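L protein (CAS virus, PDB 5MV0) carries at its N-terminus a cap-snatching endonuclease domain that probably cleaves capped host RNAs to prime viral transcription. Local coordinates at residues B[6-17]-B[157-168]. Sequence-based numbering, arbitrary orientation.
Sequences DTNLLKNVILEI and LLFELLKLSLSI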
ATOM      1  N   ASP B   6     -12.426   2.436  17.839  1.00 23.95           N
ATOM      2  CA  ASP B   6     -11.260   1.571  17.671  1.00 26.46           C
ATOM      3  C   ASP B   6     -11.254   0.912  16.299  1.00 21.90           C
ATOM      4  O   ASP B   6     -10.200   0.795  15.661  1.00 18.51           O
ATOM      5  CB  ASP B   6     -11.226   0.495  18.756  1.00 28.11           C
ATOM      6  CG  ASP B   6     -10.781   1.031  20.112  1.00 34.95           C
ATOM      7  OD1 ASP B   6     -10.247   2.160  20.182  1.00 34.15           O
ATOM      8  OD2 ASP B   6     -10.966   0.302  21.114  1.00 40.07           O
ATOM      9  N   THR B   7     -12.418   0.449  15.840  1.00 20.43           N
ATOM     10  CA  THR B   7     -12.483  -0.227  14.547  1.00 20.85           C
ATOM     11  C   THR B   7     -12.131   0.720  13.402  1.00 19.38           C
ATOM     12  O   THR B   7     -11.393   0.346  12.483  1.00 15.58           O
ATOM     13  CB  THR B   7     -13.873  -0.836  14.338  1.00 22.38           C
ATOM     14  OG1 THR B   7     -14.111  -1.824  15.352  1.00 22.48           O
ATOM     15  CG2 THR B   7     -13.966  -1.499  12.974  1.00 22.15           C
ATOM     16  N   ASN B   8     -12.651   1.949  13.437  1.00 20.77           N
ATOM     17  CA  ASN B   8     -12.324   2.911  12.383  1.00 22.30           C
ATOM     18  C   ASN B   8     -10.841   3.238  12.375  1.00 21.03           C
ATOM     19  O   ASN B   8     -10.237   3.432  11.308  1.00 17.17           O
ATOM     20  CB  ASN B   8     -13.126   4.194  12.569  1.00 24.38           C
ATOM     21  CG  ASN B   8     -14.577   4.019  12.199  1.00 33.76           C
ATOM     22  OD1 ASN B   8     -14.925   3.141  11.404  1.00 39.48           O
ATOM     23  ND2 ASN B   8     -15.437   4.856  12.769  1.00 40.58           N
ATOM     24  N   LEU B   9     -10.249   3.339  13.563  1.00 16.84           N
ATOM     25  CA  LEU B   9      -8.831   3.645  13.658  1.00 16.82           C
ATOM     26  C   LEU B   9      -7.984   2.480  13.161  1.00 14.16           C
ATOM     27  O   LEU B   9      -6.992   2.678  12.451  1.00 18.25           O
ATOM     28  CB  LEU B   9      -8.485   3.998  15.105  1.00 13.50           C
ATOM     29  CG  LEU B   9      -7.089   4.581  15.357  1.00 20.10           C
ATOM     30  CD1 LEU B   9      -6.854   5.855  14.493  1.00 17.16           C
ATOM     31  CD2 LEU B   9      -6.888   4.887  16.846  1.00 22.44           C
ATOM     32  N   LEU B  10      -8.362   1.252  13.518  1.00 15.31           N
ATOM     33  CA  LEU B  10      -7.595   0.092  13.072  1.00 14.11           C
ATOM     34  C   LEU B  10      -7.651  -0.057  11.552  1.00 12.63           C
ATOM     35  O   LEU B  10      -6.662  -0.454  10.929  1.00 14.43           O
ATOM     36  CB  LEU B  10      -8.109  -1.166  13.780  1.00 12.02           C
ATOM     37  CG  LEU B  10      -7.441  -2.504  13.439  1.00 14.38           C
ATOM     38  CD1 LEU B  10      -5.939  -2.442  13.709  1.00 12.61           C
ATOM     39  CD2 LEU B  10      -8.093  -3.608  14.263  1.00 12.80           C
ATOM     40  N   LYS B  11      -8.790   0.269  10.932  1.00 12.44           N
ATOM     41  CA  LYS B  11      -8.841   0.253   9.468  1.00 17.65           C
ATOM     42  C   LYS B  11      -7.816   1.212   8.878  1.00 13.07           C
ATOM     43  O   LYS B  11      -7.118   0.884   7.911  1.00 12.66           O
ATOM     44  CB  LYS B  11     -10.244   0.613   8.972  1.00 18.72           C
ATOM     45  CG  LYS B  11     -11.273  -0.479   9.218  1.00 24.60           C
ATOM     46  CD  LYS B  11     -12.547  -0.260   8.410  1.00 32.18           C
ATOM     47  CE  LYS B  11     -13.374   0.877   8.970  1.00 39.79           C
ATOM     48  NZ  LYS B  11     -14.836   0.546   8.896  1.00 45.29           N
ATOM     49  N   ASN B  12      -7.702   2.398   9.466  1.00 13.33           N
ATOM     50  CA  ASN B  12      -6.727   3.365   8.986  1.00 11.70           C
ATOM     51  C   ASN B  12      -5.291   2.859   9.169  1.00 15.21           C
ATOM     52  O   ASN B  12      -4.456   3.011   8.267  1.00 11.70           O
ATOM     53  CB  ASN B  12      -6.955   4.688   9.709  1.00 13.99           C
ATOM     54  CG  ASN B  12      -5.976   5.759   9.281  1.00 17.68           C
ATOM     55  OD1 ASN B  12      -4.952   5.961   9.927  1.00 17.76           O
ATOM     56  ND2 ASN B  12      -6.288   6.450   8.189  1.00 17.04           N
ATOM     57  N   VAL B  13      -4.987   2.244  10.321  1.00 13.55           N
ATOM     58  CA  VAL B  13      -3.666   1.640  10.532  1.00 13.93           C
ATOM     59  C   VAL B  13      -3.372   0.610   9.445  1.00 13.67           C
ATOM     60  O   VAL B  13      -2.304   0.620   8.822  1.00 13.38           O
ATOM     61  CB  VAL B  13      -3.580   0.998  11.935  1.00 14.50           C
ATOM     62  CG1 VAL B  13      -2.316   0.118  12.058  1.00 13.17           C
ATOM     63  CG2 VAL B  13      -3.643   2.056  13.039  1.00 13.31           C
ATOM     64  N   ILE B  14      -4.316  -0.300   9.195  1.00 10.96           N
ATOM     65  CA  ILE B  14      -4.075  -1.340   8.194  1.00 11.55           C
ATOM     66  C   ILE B  14      -3.899  -0.718   6.812  1.00 12.49           C
ATOM     67  O   ILE B  14      -2.993  -1.092   6.047  1.00 13.41           O
ATOM     68  CB  ILE B  14      -5.220  -2.372   8.218  1.00 12.78           C
ATOM     69  CG1 ILE B  14      -5.216  -3.147   9.549  1.00 13.40           C
ATOM     70  CG2 ILE B  14      -5.112  -3.302   7.043  1.00 14.53           C
ATOM     71  CD1 ILE B  14      -6.369  -4.155   9.659  1.00 14.36           C
ATOM     72  N   LEU B  15      -4.748   0.252   6.475  1.00 13.20           N
ATOM     73  CA  LEU B  15      -4.624   0.919   5.183  1.00 14.34           C
ATOM     74  C   LEU B  15      -3.257   1.568   5.029  1.00 12.68           C
ATOM     75  O   LEU B  15      -2.649   1.504   3.949  1.00 12.87           O
ATOM     76  CB  LEU B  15      -5.729   1.969   5.012  1.00 13.35           C
ATOM     77  CG  LEU B  15      -7.138   1.428   4.711  1.00 18.05           C
ATOM     78  CD1 LEU B  15      -8.213   2.496   4.926  1.00 19.17           C
ATOM     79  CD2 LEU B  15      -7.223   0.901   3.295  1.00 18.65           C
ATOM     80  N   GLU B  16      -2.761   2.210   6.089  1.00 12.93           N
ATOM     81  CA  GLU B  16      -1.461   2.867   5.989  1.00 14.21           C
ATOM     82  C   GLU B  16      -0.343   1.850   5.823  1.00 16.31           C
ATOM     83  O   GLU B  16       0.578   2.052   5.019  1.00 12.02           O
ATOM     84  CB  GLU B  16      -1.196   3.747   7.219  1.00 13.65           C
ATOM     85  CG  GLU B  16       0.107   4.536   7.083  1.00 14.99           C
ATOM     86  CD  GLU B  16       0.354   5.547   8.191  1.00 16.76           C
ATOM     87  OE1 GLU B  16       1.169   6.477   7.979  1.00 16.46           O
ATOM     88  OE2 GLU B  16      -0.254   5.415   9.275  1.00 18.38           O
ATOM     89  N   ILE B  17      -0.388   0.763   6.598  1.00 11.33           N
ATOM     90  CA  ILE B  17       0.628  -0.286   6.480  1.00 12.96           C
ATOM     91  C   ILE B  17       0.663  -0.866   5.076  1.00 10.31           C
ATOM     92  O   ILE B  17       1.742  -1.100   4.507  1.00 13.20           O
ATOM     93  CB  ILE B  17       0.374  -1.393   7.520  1.00 13.20           C
ATOM     94  CG1 ILE B  17       0.657  -0.854   8.926  1.00 12.50           C
ATOM     95  CG2 ILE B  17       1.244  -2.611   7.202  1.00 12.51           C
ATOM     96  CD1 ILE B  17       0.273  -1.855  10.029  1.00 13.17           C
ATOM     97  N   LEU B 157       3.012   1.574  14.132  1.00 17.78           N
ATOM     98  CA  LEU B 157       1.873   0.951  13.457  1.00 17.17           C
ATOM     99  C   LEU B 157       1.759  -0.533  13.806  1.00 17.40           C
ATOM    100  O   LEU B 157       0.646  -1.048  13.975  1.00 17.94           O
ATOM    101  CB  LEU B 157       1.981   1.156  11.947  1.00 14.38           C
ATOM    102  CG  LEU B 157       1.896   2.608  11.459  1.00 18.05           C
ATOM    103  CD1 LEU B 157       1.982   2.687   9.929  1.00 17.02           C
ATOM    104  CD2 LEU B 157       0.611   3.273  11.964  1.00 15.89           C
ATOM    105  N   LEU B 158       2.890  -1.241  13.918  1.00 16.21           N
ATOM    106  CA  LEU B 158       2.857  -2.611  14.430  1.00 16.62           C
ATOM    107  C   LEU B 158       2.259  -2.652  15.820  1.00 16.94           C
ATOM    108  O   LEU B 158       1.515  -3.584  16.161  1.00 18.70           O
ATOM    109  CB  LEU B 158       4.261  -3.215  14.476  1.00 17.37           C
ATOM    110  CG  LEU B 158       4.835  -3.969  13.277  1.00 20.06           C
ATOM    111  CD1 LEU B 158       4.015  -5.239  12.952  1.00 18.84           C
ATOM    112  CD2 LEU B 158       4.916  -3.054  12.090  1.00 21.89           C
ATOM    113  N   PHE B 159       2.632  -1.684  16.660  1.00 16.43           N
ATOM    114  CA  PHE B 159       2.056  -1.587  17.995  1.00 15.13           C
ATOM    115  C   PHE B 159       0.547  -1.391  17.933  1.00 17.44           C
ATOM    116  O   PHE B 159      -0.203  -2.033  18.674  1.00 14.86           O
ATOM    117  CB  PHE B 159       2.697  -0.435  18.778  1.00 14.56           C
ATOM    118  CG  PHE B 159       1.930  -0.086  20.022  1.00 18.31           C
ATOM    119  CD1 PHE B 159       2.019  -0.903  21.149  1.00 18.20           C
ATOM    120  CD2 PHE B 159       1.064   1.004  20.049  1.00 15.30           C
ATOM    121  CE1 PHE B 159       1.276  -0.616  22.293  1.00 17.44           C
ATOM    122  CE2 PHE B 159       0.319   1.292  21.189  1.00 18.38           C
ATOM    123  CZ  PHE B 159       0.432   0.492  22.314  1.00 19.82           C
ATOM    124  N   GLU B 160       0.083  -0.475  17.075  1.00 13.99           N
ATOM    125  CA  GLU B 160      -1.351  -0.189  17.011  1.00 15.18           C
ATOM    126  C   GLU B 160      -2.153  -1.391  16.527  1.00 13.14           C
ATOM    127  O   GLU B 160      -3.305  -1.569  16.946  1.00 13.92           O
ATOM    128  CB  GLU B 160      -1.617   1.017  16.104  1.00 19.49           C
ATOM    129  CG  GLU B 160      -1.087   2.319  16.662  1.00 17.47           C
ATOM    130  CD  GLU B 160      -1.770   2.725  17.963  1.00 19.98           C
ATOM    131  OE1 GLU B 160      -2.959   2.405  18.145  1.00 22.82           O
ATOM    132  OE2 GLU B 160      -1.110   3.354  18.817  1.00 23.07           O
ATOM    133  N   LEU B 161      -1.584  -2.213  15.639  1.00 12.65           N
ATOM    134  CA  LEU B 161      -2.274  -3.443  15.250  1.00 16.26           C
ATOM    135  C   LEU B 161      -2.579  -4.281  16.478  1.00 18.87           C
ATOM    136  O   LEU B 161      -3.681  -4.820  16.628  1.00 13.83           O
ATOM    137  CB  LEU B 161      -1.422  -4.265  14.279  1.00 13.15           C
ATOM    138  CG  LEU B 161      -1.186  -3.740  12.869  1.00 16.00           C
ATOM    139  CD1 LEU B 161      -0.395  -4.789  12.115  1.00 13.28           C
ATOM    140  CD2 LEU B 161      -2.543  -3.457  12.186  1.00 12.33           C
ATOM    141  N   LEU B 162      -1.608  -4.374  17.377  1.00 16.58           N
ATOM    142  CA  LEU B 162      -1.743  -5.199  18.573  1.00 15.74           C
ATOM    143  C   LEU B 162      -2.685  -4.557  19.591  1.00 17.74           C
ATOM    144  O   LEU B 162      -3.589  -5.216  20.116  1.00 15.96           O
ATOM    145  CB  LEU B 162      -0.353  -5.422  19.170  1.00 15.98           C
ATOM    146  CG  LEU B 162      -0.239  -6.203  20.488  1.00 22.58           C
ATOM    147  CD1 LEU B 162      -0.609  -7.667  20.275  1.00 18.99           C
ATOM    148  CD2 LEU B 162       1.180  -6.053  21.072  1.00 20.21           C
ATOM    149  N   LYS B 163      -2.488  -3.270  19.887  1.00 15.37           N
ATOM    150  CA  LYS B 163      -3.303  -2.624  20.909  1.00 13.28           C
ATOM    151  C   LYS B 163      -4.764  -2.503  20.478  1.00 18.24           C
ATOM    152  O   LYS B 163      -5.676  -2.725  21.288  1.00 17.18           O
ATOM    153  CB  LYS B 163      -2.752  -1.234  21.239  1.00 17.62           C
ATOM    154  CG  LYS B 163      -3.677  -0.509  22.213  1.00 25.97           C
ATOM    155  CD  LYS B 163      -3.264   0.891  22.502  1.00 30.09           C
ATOM    156  CE  LYS B 163      -4.193   1.481  23.548  1.00 38.11           C
ATOM    157  NZ  LYS B 163      -3.764   2.859  23.914  1.00 37.62           N
ATOM    158  N   LEU B 164      -5.013  -2.129  19.216  1.00 15.74           N
ATOM    159  CA  LEU B 164      -6.391  -1.910  18.780  1.00 13.03           C
ATOM    160  C   LEU B 164      -7.129  -3.226  18.609  1.00 16.92           C
ATOM    161  O   LEU B 164      -8.325  -3.310  18.904  1.00 17.57           O
ATOM    162  CB  LEU B 164      -6.434  -1.106  17.480  1.00 13.45           C
ATOM    163  CG  LEU B 164      -5.886   0.321  17.597  1.00 17.18           C
ATOM    164  CD1 LEU B 164      -5.862   1.017  16.238  1.00 15.18           C
ATOM    165  CD2 LEU B 164      -6.687   1.133  18.626  1.00 18.14           C
ATOM    166  N   SER B 165      -6.442  -4.264  18.126  1.00 14.17           N
ATOM    167  CA  SER B 165      -7.103  -5.560  18.020  0.67 17.17           C
ATOM    168  C   SER B 165      -7.443  -6.116  19.403  1.00 17.03           C
ATOM    169  O   SER B 165      -8.540  -6.659  19.596  1.00 16.92           O
ATOM    170  CB  SER B 165      -6.237  -6.542  17.227  0.67 15.18           C
ATOM    171  OG  SER B 165      -5.087  -6.925  17.949  0.67 17.09           O
ATOM    172  N   LEU B 166      -6.532  -5.972  20.378  1.00 15.67           N
ATOM    173  CA  LEU B 166      -6.816  -6.446  21.737  1.00 19.23           C
ATOM    174  C   LEU B 166      -7.938  -5.650  22.391  1.00 20.58           C
ATOM    175  O   LEU B 166      -8.763  -6.214  23.121  1.00 20.49           O
ATOM    176  CB  LEU B 166      -5.564  -6.374  22.611  1.00 17.41           C
ATOM    177  CG  LEU B 166      -4.566  -7.507  22.386  1.00 24.98           C
ATOM    178  CD1 LEU B 166      -3.303  -7.270  23.205  1.00 21.66           C
ATOM    179  CD2 LEU B 166      -5.189  -8.866  22.715  1.00 22.44           C
ATOM    180  N   SER B 167      -7.974  -4.341  22.163  1.00 15.39           N
ATOM    181  CA  SER B 167      -9.063  -3.530  22.685  1.00 18.80           C
ATOM    182  C   SER B 167     -10.413  -3.992  22.138  1.00 21.91           C
ATOM    183  O   SER B 167     -11.389  -4.126  22.888  1.00 17.03           O
ATOM    184  CB  SER B 167      -8.813  -2.065  22.350  1.00 25.50           C
ATOM    185  OG  SER B 167      -9.897  -1.284  22.796  1.00 33.84           O
ATOM    186  N   ILE B 168     -10.487  -4.233  20.827  1.00 16.03           N
ATOM    187  CA  ILE B 168     -11.703  -4.774  20.219  1.00 15.50           C
ATOM    188  C   ILE B 168     -12.064  -6.120  20.840  1.00 21.03           C
ATOM    189  O   ILE B 168     -13.196  -6.333  21.292  1.00 20.33           O
ATOM    190  CB  ILE B 168     -11.525  -4.892  18.698  1.00 13.13           C
ATOM    191  CG1 ILE B 168     -11.598  -3.506  18.053  1.00 17.41           C
ATOM    192  CG2 ILE B 168     -12.558  -5.838  18.095  1.00 17.28           C
ATOM    193  CD1 ILE B 168     -11.069  -3.473  16.636  1.00 16.10           C
TER
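L10 and V13 of helix 6-17 interlock with L161 and L164 of helix 157-168 as knobs into holes, in an antiparallel helix pair whose axes come within 9.6 Å at a signed crossing angle of -154°. The pair joins the N-terminal helix of the cap-snatching domain to a helix 140 residues further on. L10 drops among L161, L164, S165 and I168; its CD1 meets L161 CD2 at 3.9 Å, while CD2 reaches I168 CD1. With CG anti to the carbonyl carbon (chi1 -64°), L164 answers by running past L10 in the opposite direction, and its CD1 lies 3.7 Å from the backbone N of L10. V13 straddles L161 and L164: CG1 packs 3.6 Å from L161 CD2, and CG2 faces L164 CD1 and E160 CB. Further along, I17 CD1 touches L161 CD1, and L157 lays both methyls against the carboxylate of E16, whose OE1 accepts a hydrogen bond from the backbone N of D32 of a neighbouring subunit. Helix 34-57 packs against T7 and S165. The one hydrogen bond between the two segments lies at the opposite end of the pair, where S167 OG donates to D6 OD2 at 2.5 Å, arriving on the syn side, 33° out of the carboxylate plane.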